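Long-range contact in biotin transporter BioY (Lactococcus lactis subsp. cremoris, PDB 4DVE), which binds biotin within the membrane as the substrate-specific S component of an ECF-type ABC transporter, probably working with the energy-coupling complex that powers its uptake: residues 139-151 and 162-174. Numbering follows the deposited sequence.
With BTN (biotin), chain D.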
loop_
_atom_site.group_PDB
_atom_site.type_symbol
_atom_site.label_atom_id
_atom_site.label_comp_id
_atom_site.label_asym_id
_atom_site.label_seq_id
_atom_site.Cartn_x
_atom_site.Cartn_y
_atom_site.Cartn_z
ATOM N N GLY A 139 3.838 -1.297 -5.720
ATOM C CA GLY A 139 2.672 -0.625 -5.189
ATOM C C GLY A 139 1.593 -0.353 -6.226
ATOM O O GLY A 139 0.459 -0.145 -5.870
ATOM N N VAL A 140 1.957 -0.325 -7.508
ATOM C CA VAL A 140 1.007 0.000 -8.563
ATOM C C VAL A 140 0.782 -1.194 -9.508
ATOM O O VAL A 140 -0.319 -1.730 -9.533
ATOM C CB VAL A 140 1.399 1.272 -9.344
ATOM C CG1 VAL A 140 0.362 1.557 -10.447
ATOM C CG2 VAL A 140 1.550 2.453 -8.371
ATOM N N ILE A 141 1.823 -1.644 -10.215
ATOM C CA ILE A 141 1.674 -2.693 -11.222
ATOM C C ILE A 141 1.278 -4.063 -10.627
ATOM O O ILE A 141 0.292 -4.681 -11.082
ATOM C CB ILE A 141 2.921 -2.851 -12.129
ATOM C CG1 ILE A 141 3.305 -1.505 -12.797
ATOM C CG2 ILE A 141 2.633 -3.928 -13.168
ATOM C CD1 ILE A 141 2.200 -0.828 -13.627
ATOM N N PHE A 142 2.038 -4.515 -9.621
ATOM C CA PHE A 142 1.742 -5.757 -8.876
ATOM C C PHE A 142 0.316 -5.725 -8.304
ATOM O O PHE A 142 -0.484 -6.618 -8.567
ATOM C CB PHE A 142 2.752 -5.952 -7.729
ATOM C CG PHE A 142 2.403 -7.066 -6.777
ATOM C CD1 PHE A 142 2.450 -8.407 -7.201
ATOM C CD2 PHE A 142 2.027 -6.794 -5.479
ATOM C CE1 PHE A 142 2.147 -9.434 -6.319
ATOM C CE2 PHE A 142 1.708 -7.809 -4.601
ATOM C CZ PHE A 142 1.769 -9.130 -5.011
ATOM N N VAL A 143 -0.007 -4.682 -7.552
ATOM C CA VAL A 143 -1.341 -4.526 -6.964
ATOM C C VAL A 143 -2.492 -4.549 -7.990
ATOM O O VAL A 143 -3.454 -5.338 -7.832
ATOM C CB VAL A 143 -1.407 -3.272 -6.070
ATOM C CG1 VAL A 143 -2.849 -2.931 -5.648
ATOM C CG2 VAL A 143 -0.462 -3.451 -4.858
ATOM N N ASP A 144 -2.370 -3.745 -9.050
ATOM C CA ASP A 144 -3.428 -3.593 -10.037
ATOM C C ASP A 144 -3.582 -4.865 -10.903
ATOM O O ASP A 144 -4.691 -5.255 -11.241
ATOM C CB ASP A 144 -3.248 -2.312 -10.888
ATOM C CG ASP A 144 -3.318 -1.004 -10.048
ATOM O OD1 ASP A 144 -3.497 -1.077 -8.810
ATOM O OD2 ASP A 144 -3.121 0.115 -10.614
ATOM N N PHE A 145 -2.486 -5.551 -11.169
ATOM C CA PHE A 145 -2.511 -6.833 -11.861
ATOM C C PHE A 145 -3.200 -7.940 -11.063
ATOM O O PHE A 145 -4.122 -8.600 -11.574
ATOM C CB PHE A 145 -1.087 -7.239 -12.227
ATOM C CG PHE A 145 -1.024 -8.433 -13.066
ATOM C CD1 PHE A 145 -1.448 -8.373 -14.394
ATOM C CD2 PHE A 145 -0.616 -9.637 -12.541
ATOM C CE1 PHE A 145 -1.420 -9.497 -15.202
ATOM C CE2 PHE A 145 -0.572 -10.766 -13.347
ATOM C CZ PHE A 145 -0.982 -10.702 -14.674
ATOM N N VAL A 146 -2.788 -8.147 -9.813
ATOM C CA VAL A 146 -3.489 -9.127 -8.965
ATOM C C VAL A 146 -4.982 -8.761 -8.795
ATOM O O VAL A 146 -5.856 -9.632 -8.846
ATOM C CB VAL A 146 -2.814 -9.322 -7.571
ATOM C CG1 VAL A 146 -3.596 -10.318 -6.707
ATOM C CG2 VAL A 146 -1.357 -9.810 -7.746
ATOM N N GLY A 147 -5.252 -7.487 -8.551
ATOM C CA GLY A 147 -6.610 -6.976 -8.446
ATOM C C GLY A 147 -7.462 -7.272 -9.682
ATOM O O GLY A 147 -8.613 -7.710 -9.543
ATOM N N ALA A 148 -6.883 -7.035 -10.862
ATOM C CA ALA A 148 -7.538 -7.252 -12.149
ATOM C C ALA A 148 -7.842 -8.734 -12.396
ATOM O O ALA A 148 -8.929 -9.098 -12.901
ATOM C CB ALA A 148 -6.685 -6.669 -13.292
ATOM N N ILE A 149 -6.918 -9.604 -11.996
ATOM C CA ILE A 149 -7.130 -11.044 -12.152
ATOM C C ILE A 149 -8.235 -11.542 -11.239
ATOM O O ILE A 149 -9.147 -12.300 -11.654
ATOM C CB ILE A 149 -5.825 -11.823 -11.932
ATOM C CG1 ILE A 149 -4.851 -11.508 -13.057
ATOM C CG2 ILE A 149 -6.043 -13.340 -11.905
ATOM C CD1 ILE A 149 -3.448 -11.953 -12.700
ATOM N N TRP A 150 -8.178 -11.121 -9.993
ATOM C CA TRP A 150 -9.198 -11.490 -9.030
ATOM C C TRP A 150 -10.566 -11.017 -9.459
ATOM O O TRP A 150 -11.529 -11.782 -9.441
ATOM C CB TRP A 150 -8.855 -10.900 -7.689
ATOM C CG TRP A 150 -9.850 -11.189 -6.617
ATOM C CD1 TRP A 150 -11.100 -10.615 -6.415
ATOM C CD2 TRP A 150 -9.660 -12.082 -5.492
ATOM N NE1 TRP A 150 -11.708 -11.129 -5.304
ATOM C CE2 TRP A 150 -10.885 -12.005 -4.692
ATOM C CE3 TRP A 150 -8.622 -12.908 -5.065
ATOM C CZ2 TRP A 150 -11.039 -12.737 -3.518
ATOM C CZ3 TRP A 150 -8.792 -13.644 -3.881
ATOM C CH2 TRP A 150 -9.974 -13.564 -3.130
ATOM N N LEU A 151 -10.643 -9.758 -9.870
ATOM C CA LEU A 151 -11.867 -9.192 -10.394
ATOM C C LEU A 151 -12.480 -10.020 -11.529
ATOM O O LEU A 151 -13.673 -10.297 -11.517
ATOM C CB LEU A 151 -11.626 -7.757 -10.857
ATOM C CG LEU A 151 -12.814 -7.038 -11.491
ATOM C CD1 LEU A 151 -13.980 -6.858 -10.505
ATOM C CD2 LEU A 151 -12.314 -5.739 -12.116
ATOM N N SER A 162 -11.041 -6.794 -17.860
ATOM C CA SER A 162 -10.615 -6.379 -16.533
ATOM C C SER A 162 -9.260 -5.659 -16.597
ATOM O O SER A 162 -9.094 -4.582 -16.008
ATOM C CB SER A 162 -10.515 -7.596 -15.618
ATOM O OG SER A 162 -10.170 -7.185 -14.315
ATOM N N LEU A 163 -8.308 -6.239 -17.330
ATOM C CA LEU A 163 -6.979 -5.659 -17.427
ATOM C C LEU A 163 -7.003 -4.267 -18.068
ATOM O O LEU A 163 -6.370 -3.326 -17.567
ATOM C CB LEU A 163 -6.044 -6.581 -18.219
ATOM C CG LEU A 163 -5.640 -7.854 -17.488
ATOM C CD1 LEU A 163 -5.037 -8.846 -18.509
ATOM C CD2 LEU A 163 -4.657 -7.519 -16.367
ATOM N N ILE A 164 -7.742 -4.136 -19.156
ATOM C CA ILE A 164 -7.886 -2.849 -19.839
ATOM C C ILE A 164 -8.622 -1.794 -18.995
ATOM O O ILE A 164 -8.207 -0.621 -18.954
ATOM C CB ILE A 164 -8.591 -3.012 -21.200
ATOM C CG1 ILE A 164 -7.671 -3.738 -22.180
ATOM C CG2 ILE A 164 -8.970 -1.653 -21.768
ATOM C CD1 ILE A 164 -8.358 -4.086 -23.501
ATOM N N SER A 165 -9.682 -2.216 -18.313
ATOM C CA SER A 165 -10.454 -1.334 -17.434
ATOM C C SER A 165 -9.587 -0.785 -16.288
ATOM O O SER A 165 -9.782 0.354 -15.832
ATOM C CB SER A 165 -11.667 -2.071 -16.845
ATOM O OG SER A 165 -12.560 -2.460 -17.864
ATOM N N ASN A 166 -8.622 -1.581 -15.854
ATOM C CA ASN A 166 -7.717 -1.159 -14.799
ATOM C C ASN A 166 -6.746 -0.047 -15.175
ATOM O O ASN A 166 -6.145 0.557 -14.304
ATOM C CB ASN A 166 -6.976 -2.355 -14.213
ATOM C CG ASN A 166 -7.773 -2.997 -13.090
ATOM O OD1 ASN A 166 -8.796 -3.693 -13.318
ATOM N ND2 ASN A 166 -7.388 -2.693 -11.889
ATOM N N LEU A 167 -6.627 0.250 -16.466
ATOM C CA LEU A 167 -5.849 1.392 -16.917
ATOM C C LEU A 167 -6.388 2.711 -16.356
ATOM O O LEU A 167 -5.612 3.650 -16.125
ATOM C CB LEU A 167 -5.811 1.433 -18.447
ATOM C CG LEU A 167 -4.993 0.307 -19.114
ATOM C CD1 LEU A 167 -5.158 0.288 -20.651
ATOM C CD2 LEU A 167 -3.529 0.415 -18.712
ATOM N N VAL A 168 -7.691 2.762 -16.091
ATOM C CA VAL A 168 -8.324 3.891 -15.407
ATOM C C VAL A 168 -7.647 4.265 -14.078
ATOM O O VAL A 168 -7.706 5.431 -13.696
ATOM C CB VAL A 168 -9.845 3.658 -15.138
ATOM C CG1 VAL A 168 -10.092 2.781 -13.896
ATOM C CG2 VAL A 168 -10.580 4.966 -14.993
ATOM N N PHE A 169 -7.033 3.287 -13.396
ATOM C CA PHE A 169 -6.367 3.525 -12.106
ATOM C C PHE A 169 -4.956 4.075 -12.217
ATOM O O PHE A 169 -4.433 4.595 -11.223
ATOM C CB PHE A 169 -6.353 2.269 -11.231
ATOM C CG PHE A 169 -7.721 1.744 -10.932
ATOM C CD1 PHE A 169 -8.709 2.588 -10.417
ATOM C CD2 PHE A 169 -8.046 0.431 -11.221
ATOM C CE1 PHE A 169 -10.002 2.122 -10.205
ATOM C CE2 PHE A 169 -9.324 -0.042 -10.994
ATOM C CZ PHE A 169 -10.313 0.805 -10.495
ATOM N N ILE A 170 -4.356 3.985 -13.406
ATOM C CA ILE A 170 -2.935 4.260 -13.575
ATOM C C ILE A 170 -2.532 5.728 -13.299
ATOM O O ILE A 170 -1.562 5.971 -12.593
ATOM C CB ILE A 170 -2.419 3.796 -14.966
ATOM C CG1 ILE A 170 -2.438 2.257 -15.055
ATOM C CG2 ILE A 170 -1.013 4.369 -15.277
ATOM C CD1 ILE A 170 -1.538 1.526 -14.068
ATOM N N PRO A 171 -3.275 6.700 -13.845
ATOM C CA PRO A 171 -2.902 8.102 -13.604
ATOM C C PRO A 171 -2.903 8.494 -12.125
ATOM O O PRO A 171 -1.941 9.141 -11.639
ATOM C CB PRO A 171 -3.964 8.907 -14.370
ATOM C CG PRO A 171 -4.658 7.941 -15.256
ATOM C CD PRO A 171 -4.413 6.554 -14.770
ATOM N N GLY A 172 -3.972 8.112 -11.433
ATOM C CA GLY A 172 -4.101 8.352 -9.993
ATOM C C GLY A 172 -3.051 7.555 -9.211
ATOM O O GLY A 172 -2.452 8.071 -8.268
ATOM N N ASP A 173 -2.796 6.314 -9.620
ATOM C CA ASP A 173 -1.794 5.486 -8.929
ATOM C C ASP A 173 -0.352 6.004 -9.115
ATOM O O ASP A 173 0.457 5.926 -8.164
ATOM C CB ASP A 173 -1.912 4.006 -9.280
ATOM C CG ASP A 173 -3.180 3.353 -8.687
ATOM O OD1 ASP A 173 -3.876 4.002 -7.862
ATOM O OD2 ASP A 173 -3.516 2.190 -9.067
ATOM N N CYS A 174 -0.057 6.564 -10.294
ATOM C CA CYS A 174 1.248 7.178 -10.549
ATOM C C CYS A 174 1.472 8.434 -9.725
ATOM O O CYS A 174 2.577 8.622 -9.174
ATOM C CB CYS A 174 1.452 7.498 -12.037
ATOM S SG CYS A 174 1.822 6.018 -12.995
HETATM C C11 BTN D . -11.605 -1.642 -1.015
HETATM O O11 BTN D . -11.643 -0.715 -0.175
HETATM O O12 BTN D . -12.535 -2.459 -1.077
HETATM C C10 BTN D . -10.408 -1.808 -1.970
HETATM C C9 BTN D . -10.489 -0.906 -3.204
HETATM C C8 BTN D . -9.294 -1.172 -4.150
HETATM C C7 BTN D . -9.182 -0.082 -5.227
HETATM C C2 BTN D . -7.997 -0.289 -6.154
HETATM S S1 BTN D . -6.442 -0.058 -5.275
HETATM C C6 BTN D . -5.568 0.144 -6.813
HETATM C C5 BTN D . -6.513 0.870 -7.803
HETATM N N1 BTN D . -6.346 2.298 -7.722
HETATM C C3 BTN D . -7.425 2.922 -7.259
HETATM O O3 BTN D . -7.539 4.139 -7.104
HETATM N N2 BTN D . -8.370 1.999 -7.011
HETATM C C4 BTN D . -7.957 0.659 -7.345
#
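Helix segment 139-151 and the first turn or so of helix 170-189 (residues 170-174) run antiparallel at 143°, their segment axes 10.3 Å apart at closest approach, while CA atoms come within 5.4 Å at Ala148 and Ser162, the other end of the contact. There the Ser162 hydroxyl donates to the carbonyl O of Ala148 (OG to O 2.7 Å). Its OG stands anti to the backbone N, which turns it onto this oxygen; it reaches the carbonyl from the side, at a C=O...O angle of 114°. Leu163 CD2 touches both Ala148 CB (3.8 Å) and Phe145 CD1, its side chain crossing that of Phe145 at a slant. Toward the biotin end, Val140 CG1 lies 3.5 Å from Asp173 CB, and Ile170 CD1 also packs on this valine.

The carboxylates of Asp144 and Asp173 arrive from opposite directions with planes 47° apart. Asp144 OD2 and Asp173 OD2 are only 2.6 Å apart, too close for two bare carboxylates, so a shared proton is likely. Asp173 also grips the ureido ring of biotin: BTN N1 donates to its OD1 (3.0 Å, nearly straight) and only weakly to its OD2. Lys176 forms a salt bridge with OD1, and Asn52 a hydrogen bond. The Phe169 ring lies nearly parallel to the ureido ring of biotin, with BTN C4 3.6 Å above the ring plane, over its centre; Val168 CG1 covers the opposite face. With an alanine in place of Phe169, the ureido ring would probably lose the flat surface against it and be freer to tilt.

The contact thus forms one wall of the biotin pocket, with Ser99, Pro47 and Ile49 supplying further ligand hydrogen bonds. Helix 100-119 packs beside it, Trp106 and Thr109 meeting Val143 and Tyr102 touching Phe169.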